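Local coordinates for OR486 (Synthetic construct, PDB 4R80), which is a de novo designed protein made to adopt the cystatin fold, one helix packed on an antiparallel beta sheet, with no known biological function, at residues Glu5-Arg10 / Val59-Asn64; Arg32-Lys35 / Ile40-Glu43; Glu43-Glu48 / Lys52-Val57. All coordinates share one frame; numbering follows the deposited sequence.

Contact 1. Residues Glu5-Arg10 / Val59-Asn64; sequences EEEKRR and VEKQGN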
# COMPACT_ATOMS: atom_id res chain seq x y z
N GLU A 5 -10.33 -4.84 11.21
CA GLU A 5 -10.18 -5.49 9.90
C GLU A 5 -10.76 -4.65 8.76
O GLU A 5 -10.28 -4.70 7.63
CB GLU A 5 -10.83 -6.88 9.93
CG GLU A 5 -10.69 -7.66 8.64
CD GLU A 5 -9.29 -7.60 8.06
OE1 GLU A 5 -8.33 -7.89 8.80
OE2 GLU A 5 -9.16 -7.27 6.86
N GLU A 6 -11.79 -3.87 9.08
CA GLU A 6 -12.45 -3.01 8.11
C GLU A 6 -11.54 -1.86 7.70
O GLU A 6 -11.56 -1.42 6.56
CB GLU A 6 -13.73 -2.47 8.75
CG GLU A 6 -14.76 -1.87 7.82
CD GLU A 6 -14.53 -0.40 7.52
OE1 GLU A 6 -13.74 0.25 8.23
OE2 GLU A 6 -15.18 0.11 6.58
N GLU A 7 -10.74 -1.39 8.65
CA GLU A 7 -9.83 -0.27 8.40
C GLU A 7 -8.58 -0.72 7.66
O GLU A 7 -8.05 0.02 6.83
CB GLU A 7 -9.47 0.45 9.70
CG GLU A 7 -10.63 1.15 10.38
CD GLU A 7 -10.21 1.95 11.60
OE1 GLU A 7 -9.00 1.94 11.93
OE2 GLU A 7 -11.07 2.58 12.24
N LYS A 8 -8.11 -1.92 7.97
CA LYS A 8 -6.97 -2.49 7.26
C LYS A 8 -7.33 -2.79 5.81
O LYS A 8 -6.51 -2.63 4.91
CB LYS A 8 -6.46 -3.76 7.94
CG LYS A 8 -5.77 -3.55 9.27
CD LYS A 8 -5.41 -4.88 9.90
CE LYS A 8 -4.34 -4.73 10.96
NZ LYS A 8 -4.00 -6.04 11.59
N ARG A 9 -8.57 -3.22 5.60
CA ARG A 9 -9.04 -3.54 4.25
C ARG A 9 -9.12 -2.31 3.36
O ARG A 9 -8.65 -2.32 2.22
CB ARG A 9 -10.38 -4.27 4.32
CG ARG A 9 -10.94 -4.69 2.97
CD ARG A 9 -12.44 -4.93 3.05
NE ARG A 9 -13.17 -3.71 3.35
CZ ARG A 9 -13.54 -2.81 2.44
NH1 ARG A 9 -13.23 -2.99 1.16
NH2 ARG A 9 -14.21 -1.73 2.80
N ARG A 10 -9.70 -1.24 3.89
CA ARG A 10 -9.82 0.02 3.16
C ARG A 10 -8.45 0.64 2.87
O ARG A 10 -8.18 1.09 1.76
CB ARG A 10 -10.70 1.01 3.92
CG ARG A 10 -12.17 0.61 4.00
CD ARG A 10 -12.98 1.58 4.86
NE ARG A 10 -12.94 2.95 4.35
CZ ARG A 10 -13.56 3.97 4.92
NH1 ARG A 10 -14.26 3.80 6.04
NH2 ARG A 10 -13.46 5.19 4.39
N VAL A 59 -0.74 4.78 4.93
CA VAL A 59 -2.09 5.32 4.79
C VAL A 59 -2.55 5.88 6.13
O VAL A 59 -2.40 5.24 7.17
CB VAL A 59 -3.08 4.23 4.34
CG1 VAL A 59 -4.46 4.82 4.13
CG2 VAL A 59 -2.58 3.56 3.06
N GLU A 60 -3.11 7.10 6.10
CA GLU A 60 -3.58 7.75 7.32
C GLU A 60 -5.10 7.88 7.38
O GLU A 60 -5.74 8.29 6.42
CB GLU A 60 -2.93 9.12 7.47
CG GLU A 60 -3.32 9.86 8.74
CD GLU A 60 -2.85 9.14 10.01
OE1 GLU A 60 -1.85 8.40 9.95
OE2 GLU A 60 -3.50 9.33 11.06
N LYS A 61 -5.66 7.52 8.53
CA LYS A 61 -7.09 7.69 8.78
C LYS A 61 -7.37 9.01 9.48
O LYS A 61 -6.95 9.22 10.62
CB LYS A 61 -7.61 6.54 9.65
CG LYS A 61 -8.99 6.77 10.25
CD LYS A 61 -9.36 5.68 11.25
CE LYS A 61 -10.73 5.92 11.88
NZ LYS A 61 -11.82 5.96 10.87
N GLN A 62 -8.08 9.90 8.80
CA GLN A 62 -8.44 11.20 9.35
C GLN A 62 -9.96 11.32 9.39
O GLN A 62 -10.59 11.60 8.37
CB GLN A 62 -7.83 12.34 8.54
CG GLN A 62 -8.15 13.73 9.07
CD GLN A 62 -7.46 14.04 10.39
OE1 GLN A 62 -6.40 14.65 10.42
NE2 GLN A 62 -8.08 13.62 11.49
N GLY A 63 -10.54 11.11 10.56
CA GLY A 63 -11.98 11.04 10.69
C GLY A 63 -12.45 9.71 10.13
O GLY A 63 -12.46 8.70 10.84
N ASN A 64 -12.84 9.70 8.86
CA ASN A 64 -13.17 8.45 8.19
C ASN A 64 -12.66 8.41 6.75
O ASN A 64 -13.13 7.62 5.93
CB ASN A 64 -14.68 8.18 8.21
CG ASN A 64 -15.00 6.71 8.05
OD1 ASN A 64 -14.25 5.84 8.50
ND2 ASN A 64 -16.09 6.41 7.36
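Two hydrogen bonds run from the Arg10 guanidinium, on the helix, to Asn64 in the turn after strand 51-62. NH2 of Arg10 gives the shorter, a well-bent bond of 2.9 Å to the backbone O of Asn64, with the oxygen tilted 32° out of the guanidinium plane. The second, from Arg10 NH1 to Asn64 OD1, is weak at 3.2 Å; the amide stands almost perpendicular to the guanidinium (88°). Arg10 has CG anti to its carbonyl carbon (chi1 -68°) and a bend at chi3, which turns the guanidinium toward the turn. Its NH1 also has Glu6 OE2 as a long ionic partner one helical turn back.

The one opposite-charge pair across the contact, Glu7 with Lys61, is looser. Glu7 OE2 lies 3.7 Å from Lys61 NZ, a long salt bridge, and comes closer to the methylene CE of Lys61, at 3.4 Å. The two chains cross at about a right angle, and the kink at chi4 of Lys61 carries NZ to Gly63 O, its hydrogen-bond partner at 2.8 Å.

Pro2 and Phe66 also pack against Glu7 and Lys61. The first turns of helix 4-22 are thus joined to the end of strand 51-62 at the margin of the helix-sheet interface: Arg10 grips the turn through two carbonyl oxygens, while the long Glu7-Lys61 pairing is probably a weaker, mainly electrostatic link.

Contact 2. Residues Arg32-Lys35 / Ile40-Glu43; sequences RVQK and IRVE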
# COMPACT_ATOMS: atom_id res chain seq x y z
N ARG A 32 1.88 -7.47 3.37
CA ARG A 32 1.59 -7.25 4.78
C ARG A 32 0.88 -5.92 5.03
O ARG A 32 1.21 -4.90 4.43
CB ARG A 32 2.86 -7.34 5.63
CG ARG A 32 2.59 -7.66 7.09
CD ARG A 32 3.88 -7.79 7.89
NE ARG A 32 4.32 -6.51 8.44
CZ ARG A 32 4.02 -6.09 9.66
NH1 ARG A 32 3.28 -6.84 10.46
NH2 ARG A 32 4.46 -4.91 10.09
N VAL A 33 -0.11 -5.96 5.91
CA VAL A 33 -0.80 -4.76 6.35
C VAL A 33 -0.66 -4.64 7.86
O VAL A 33 -0.97 -5.57 8.59
CB VAL A 33 -2.29 -4.80 5.96
CG1 VAL A 33 -3.00 -3.54 6.44
CG2 VAL A 33 -2.44 -4.97 4.46
N GLN A 34 -0.20 -3.48 8.31
CA GLN A 34 0.02 -3.26 9.73
C GLN A 34 -0.54 -1.92 10.19
O GLN A 34 -0.35 -0.90 9.54
CB GLN A 34 1.52 -3.32 10.06
CG GLN A 34 1.82 -3.09 11.53
CD GLN A 34 3.16 -2.41 11.75
OE1 GLN A 34 4.04 -2.47 10.90
NE2 GLN A 34 3.30 -1.75 12.89
N LYS A 35 -1.24 -1.94 11.32
CA LYS A 35 -1.89 -0.74 11.84
C LYS A 35 -1.24 -0.27 13.13
O LYS A 35 -0.98 -1.05 14.04
CB LYS A 35 -3.37 -1.00 12.07
CG LYS A 35 -4.14 0.22 12.57
CD LYS A 35 -5.61 -0.10 12.73
CE LYS A 35 -6.37 1.12 13.21
NZ LYS A 35 -6.03 1.47 14.62
N ILE A 40 -1.77 3.30 8.99
CA ILE A 40 -1.64 1.93 8.51
C ILE A 40 -0.55 1.79 7.45
O ILE A 40 -0.51 2.55 6.48
CB ILE A 40 -2.98 1.39 7.97
CG1 ILE A 40 -4.10 1.65 8.99
CG2 ILE A 40 -2.88 -0.10 7.69
CD1 ILE A 40 -5.39 0.93 8.69
N ARG A 41 0.33 0.82 7.64
CA ARG A 41 1.44 0.58 6.73
C ARG A 41 1.19 -0.63 5.85
O ARG A 41 1.00 -1.74 6.35
CB ARG A 41 2.75 0.41 7.52
CG ARG A 41 3.23 1.67 8.21
CD ARG A 41 4.54 1.44 8.93
NE ARG A 41 5.08 2.66 9.52
CZ ARG A 41 4.82 3.08 10.75
NH1 ARG A 41 4.02 2.37 11.54
NH2 ARG A 41 5.35 4.21 11.20
N VAL A 42 1.17 -0.41 4.54
CA VAL A 42 0.91 -1.48 3.59
C VAL A 42 2.15 -1.77 2.75
O VAL A 42 2.67 -0.89 2.07
CB VAL A 42 -0.27 -1.13 2.66
CG1 VAL A 42 -0.57 -2.29 1.73
CG2 VAL A 42 -1.50 -0.77 3.48
N GLU A 43 2.61 -3.01 2.82
CA GLU A 43 3.78 -3.44 2.06
C GLU A 43 3.34 -4.17 0.80
O GLU A 43 2.60 -5.15 0.86
CB GLU A 43 4.64 -4.36 2.93
CG GLU A 43 5.15 -3.70 4.20
CD GLU A 43 5.88 -4.65 5.11
OE1 GLU A 43 6.48 -5.63 4.61
OE2 GLU A 43 5.84 -4.45 6.35
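Ile40 packs against Val33 and Lys35 on the helix-facing side of the hairpin formed by strands 28-36 and 39-48. Its CG2, anti to the backbone N, meets Val33 CG1 at 3.7 Å and also lies close to the carbonyl O of Gln34. The other branch turns toward Lys35: CG1 sits 3.9 Å from Lys35 CG and CD1 follows the methylenes, while the lysine's NZ leads away to Gly37 O. Replacing this isoleucine with an alanine would take away the CG2 contact with Val33 and the CG1 and CD1 contacts with the Lys35 methylenes, and would probably open a gap beside Ala11 of the helix.

Arg41 and Gln34 form a hydrogen-bonded pair. Arg41 N donates to Gln34 O at 2.7 Å, and Gln34 N returns a bond to Arg41 O at 2.9 Å. The extended Arg41 chain runs on to Gln36, whose OE1 accepts from NH1.

Val42, facing Val33 in a non-hydrogen-bonded pair, is again on the helix side; its CG1 meets Val33 CG2 loosely at 4.3 Å. Its CA makes a C-H...O contact with Arg32 O.

Glu43 pairs with Arg32 at the far end of the ladder. Glu43 N donates almost straight to Arg32 O at 2.9 Å (177° at the hydrogen), whereas the return bond from Arg32 N is weak. Their side chains lie alongside one another on the face away from the helix. A bend at chi3 of Arg32 (89°) presents NE to Glu43 OE2, which lies at the guanidinium edge, 3.3 Å away, in a weak but straight bond that is also a salt bridge. The ladder therefore separates two chemistries: aliphatic carbon toward the helix, Lys35 methylenes included, and charged or amide groups on the outer face.

Contact 3. Residues Glu43-Glu48 / Lys52-Val57; sequences ELEITE and KTNITV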
# COMPACT_ATOMS: atom_id res chain seq x y z
N GLU A 43 2.61 -3.01 2.82
CA GLU A 43 3.78 -3.44 2.06
C GLU A 43 3.34 -4.17 0.80
O GLU A 43 2.60 -5.15 0.86
CB GLU A 43 4.64 -4.36 2.93
CG GLU A 43 5.15 -3.70 4.20
CD GLU A 43 5.88 -4.65 5.11
OE1 GLU A 43 6.48 -5.63 4.61
OE2 GLU A 43 5.84 -4.45 6.35
N LEU A 44 3.82 -3.70 -0.35
CA LEU A 44 3.46 -4.31 -1.63
C LEU A 44 4.71 -4.64 -2.42
O LEU A 44 5.76 -4.01 -2.25
CB LEU A 44 2.55 -3.38 -2.45
CG LEU A 44 1.32 -2.79 -1.74
CD1 LEU A 44 1.70 -1.49 -1.10
CD2 LEU A 44 0.18 -2.57 -2.71
N GLU A 45 4.60 -5.63 -3.30
CA GLU A 45 5.72 -6.06 -4.13
C GLU A 45 5.32 -6.13 -5.60
O GLU A 45 4.26 -6.65 -5.95
CB GLU A 45 6.25 -7.42 -3.66
CG GLU A 45 7.45 -7.93 -4.45
CD GLU A 45 8.07 -9.16 -3.83
OE1 GLU A 45 7.69 -9.52 -2.71
OE2 GLU A 45 8.95 -9.78 -4.48
N ILE A 46 6.19 -5.60 -6.46
CA ILE A 46 6.01 -5.67 -7.91
C ILE A 46 7.14 -6.47 -8.55
O ILE A 46 8.31 -6.27 -8.23
CB ILE A 46 5.94 -4.27 -8.55
CG1 ILE A 46 4.78 -3.46 -7.97
CG2 ILE A 46 5.80 -4.36 -10.06
CD1 ILE A 46 4.58 -2.12 -8.63
N THR A 47 6.79 -7.39 -9.45
CA THR A 47 7.78 -8.19 -10.15
C THR A 47 7.49 -8.20 -11.65
O THR A 47 6.65 -8.96 -12.13
CB THR A 47 7.83 -9.64 -9.63
OG1 THR A 47 8.19 -9.64 -8.25
CG2 THR A 47 8.86 -10.46 -10.42
N GLU A 48 8.20 -7.35 -12.38
CA GLU A 48 8.01 -7.20 -13.81
C GLU A 48 9.31 -6.81 -14.50
O GLU A 48 10.14 -6.10 -13.93
CB GLU A 48 6.93 -6.15 -14.13
CG GLU A 48 7.26 -4.75 -13.64
CD GLU A 48 6.14 -3.77 -13.90
OE1 GLU A 48 5.13 -4.16 -14.52
OE2 GLU A 48 6.26 -2.60 -13.47
N LYS A 52 12.53 -6.44 -9.30
CA LYS A 52 11.72 -6.64 -8.11
C LYS A 52 11.71 -5.38 -7.25
O LYS A 52 12.74 -4.96 -6.73
CB LYS A 52 12.26 -7.82 -7.30
CG LYS A 52 11.61 -8.03 -5.95
CD LYS A 52 12.23 -9.22 -5.23
CE LYS A 52 12.04 -9.12 -3.72
NZ LYS A 52 12.79 -7.97 -3.15
N THR A 53 10.53 -4.78 -7.11
CA THR A 53 10.39 -3.52 -6.38
C THR A 53 9.55 -3.68 -5.12
O THR A 53 8.38 -4.04 -5.19
CB THR A 53 9.79 -2.41 -7.26
OG1 THR A 53 8.49 -2.80 -7.70
CG2 THR A 53 10.67 -2.15 -8.47
N ASN A 54 10.16 -3.41 -3.97
CA ASN A 54 9.44 -3.45 -2.70
C ASN A 54 8.85 -2.08 -2.38
O ASN A 54 9.57 -1.08 -2.35
CB ASN A 54 10.38 -3.89 -1.57
CG ASN A 54 10.83 -5.33 -1.73
OD1 ASN A 54 10.16 -6.14 -2.36
ND2 ASN A 54 11.99 -5.65 -1.15
N ILE A 55 7.55 -2.04 -2.14
CA ILE A 55 6.86 -0.78 -1.90
C ILE A 55 6.21 -0.73 -0.52
O ILE A 55 5.48 -1.64 -0.13
CB ILE A 55 5.78 -0.53 -2.96
CG1 ILE A 55 6.35 -0.72 -4.37
CG2 ILE A 55 5.17 0.86 -2.79
CD1 ILE A 55 5.37 -0.40 -5.47
N THR A 56 6.48 0.35 0.21
CA THR A 56 5.82 0.60 1.48
C THR A 56 5.02 1.90 1.41
O THR A 56 5.59 2.97 1.19
CB THR A 56 6.83 0.70 2.64
OG1 THR A 56 7.53 -0.55 2.77
CG2 THR A 56 6.12 1.02 3.94
N VAL A 57 3.71 1.80 1.56
CA VAL A 57 2.85 2.98 1.56
C VAL A 57 2.16 3.20 2.90
O VAL A 57 1.50 2.30 3.43
CB VAL A 57 1.80 2.91 0.43
CG1 VAL A 57 1.22 1.53 0.37
CG2 VAL A 57 0.71 3.94 0.65
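Chi1 near -50° sets CG of Leu44 and CG1 of Ile55 anti to the carbonyl carbon, aiming their branches within the face they share on a beta hairpin, that of strands 39-48 and 51-62, toward Ile19 of the helix that the cystatin-fold sheet wraps. In Val57, chi1 of 43° places CG1 between the backbone N and the carbonyl carbon, where Leu44 CD1 reaches it diagonally at 3.4 Å, while Ile55 CD1 meets Ile46 CD1 at 3.7 Å.

Two hydrogen-bonded pairs, Leu44 with Ile55 and Ile46 with Thr53, hold the backbones together through four bonds. The Leu44-Ile55 pair is the tighter, 2.7 Å both from Leu44 N to Ile55 O and from Ile55 N to Leu44 O.

The opposite face is polar. Glu45, extended beyond CG, sets OE2 against the methylenes of the obliquely crossing Lys52 chain, 3.2 Å from CE, yet 4.4 Å from NZ, beyond a salt bridge. The ammonium instead turns to Asn54 OD1 in a weak hydrogen bond. Glu45 also runs beside Asn54, its carboxylate 82° from the amide plane.

On the helix side, near the hairpin's turn, the hydroxyl OG1 of Thr53 rests 3.1 Å from Ile46 CB.

Overall arrangement
All three contacts reach one four-stranded antiparallel sheet; contact 1 joins it to the helix, while contacts 2 and 3 pair its strands. Contacts 2 and 3 meet at Glu43 on strand 39-48, with centres about 13 Å apart, and a probable hydrogen bond from Val57 N to Val42 O (2.9 Å) ties them across to strand 51-62. Contact 1 lies about 11 Å from contact 2, centre to centre, and touches it directly: Val59 N is 2.7 Å from Ile40 O, a probable hydrogen bond, and Lys8 CB packs on Val33 CG1 at 3.8 Å. Contacts 1 and 3, about 21 Å apart between centres, occupy opposite ends of strand 51-62, on opposite sides of the chain's centre.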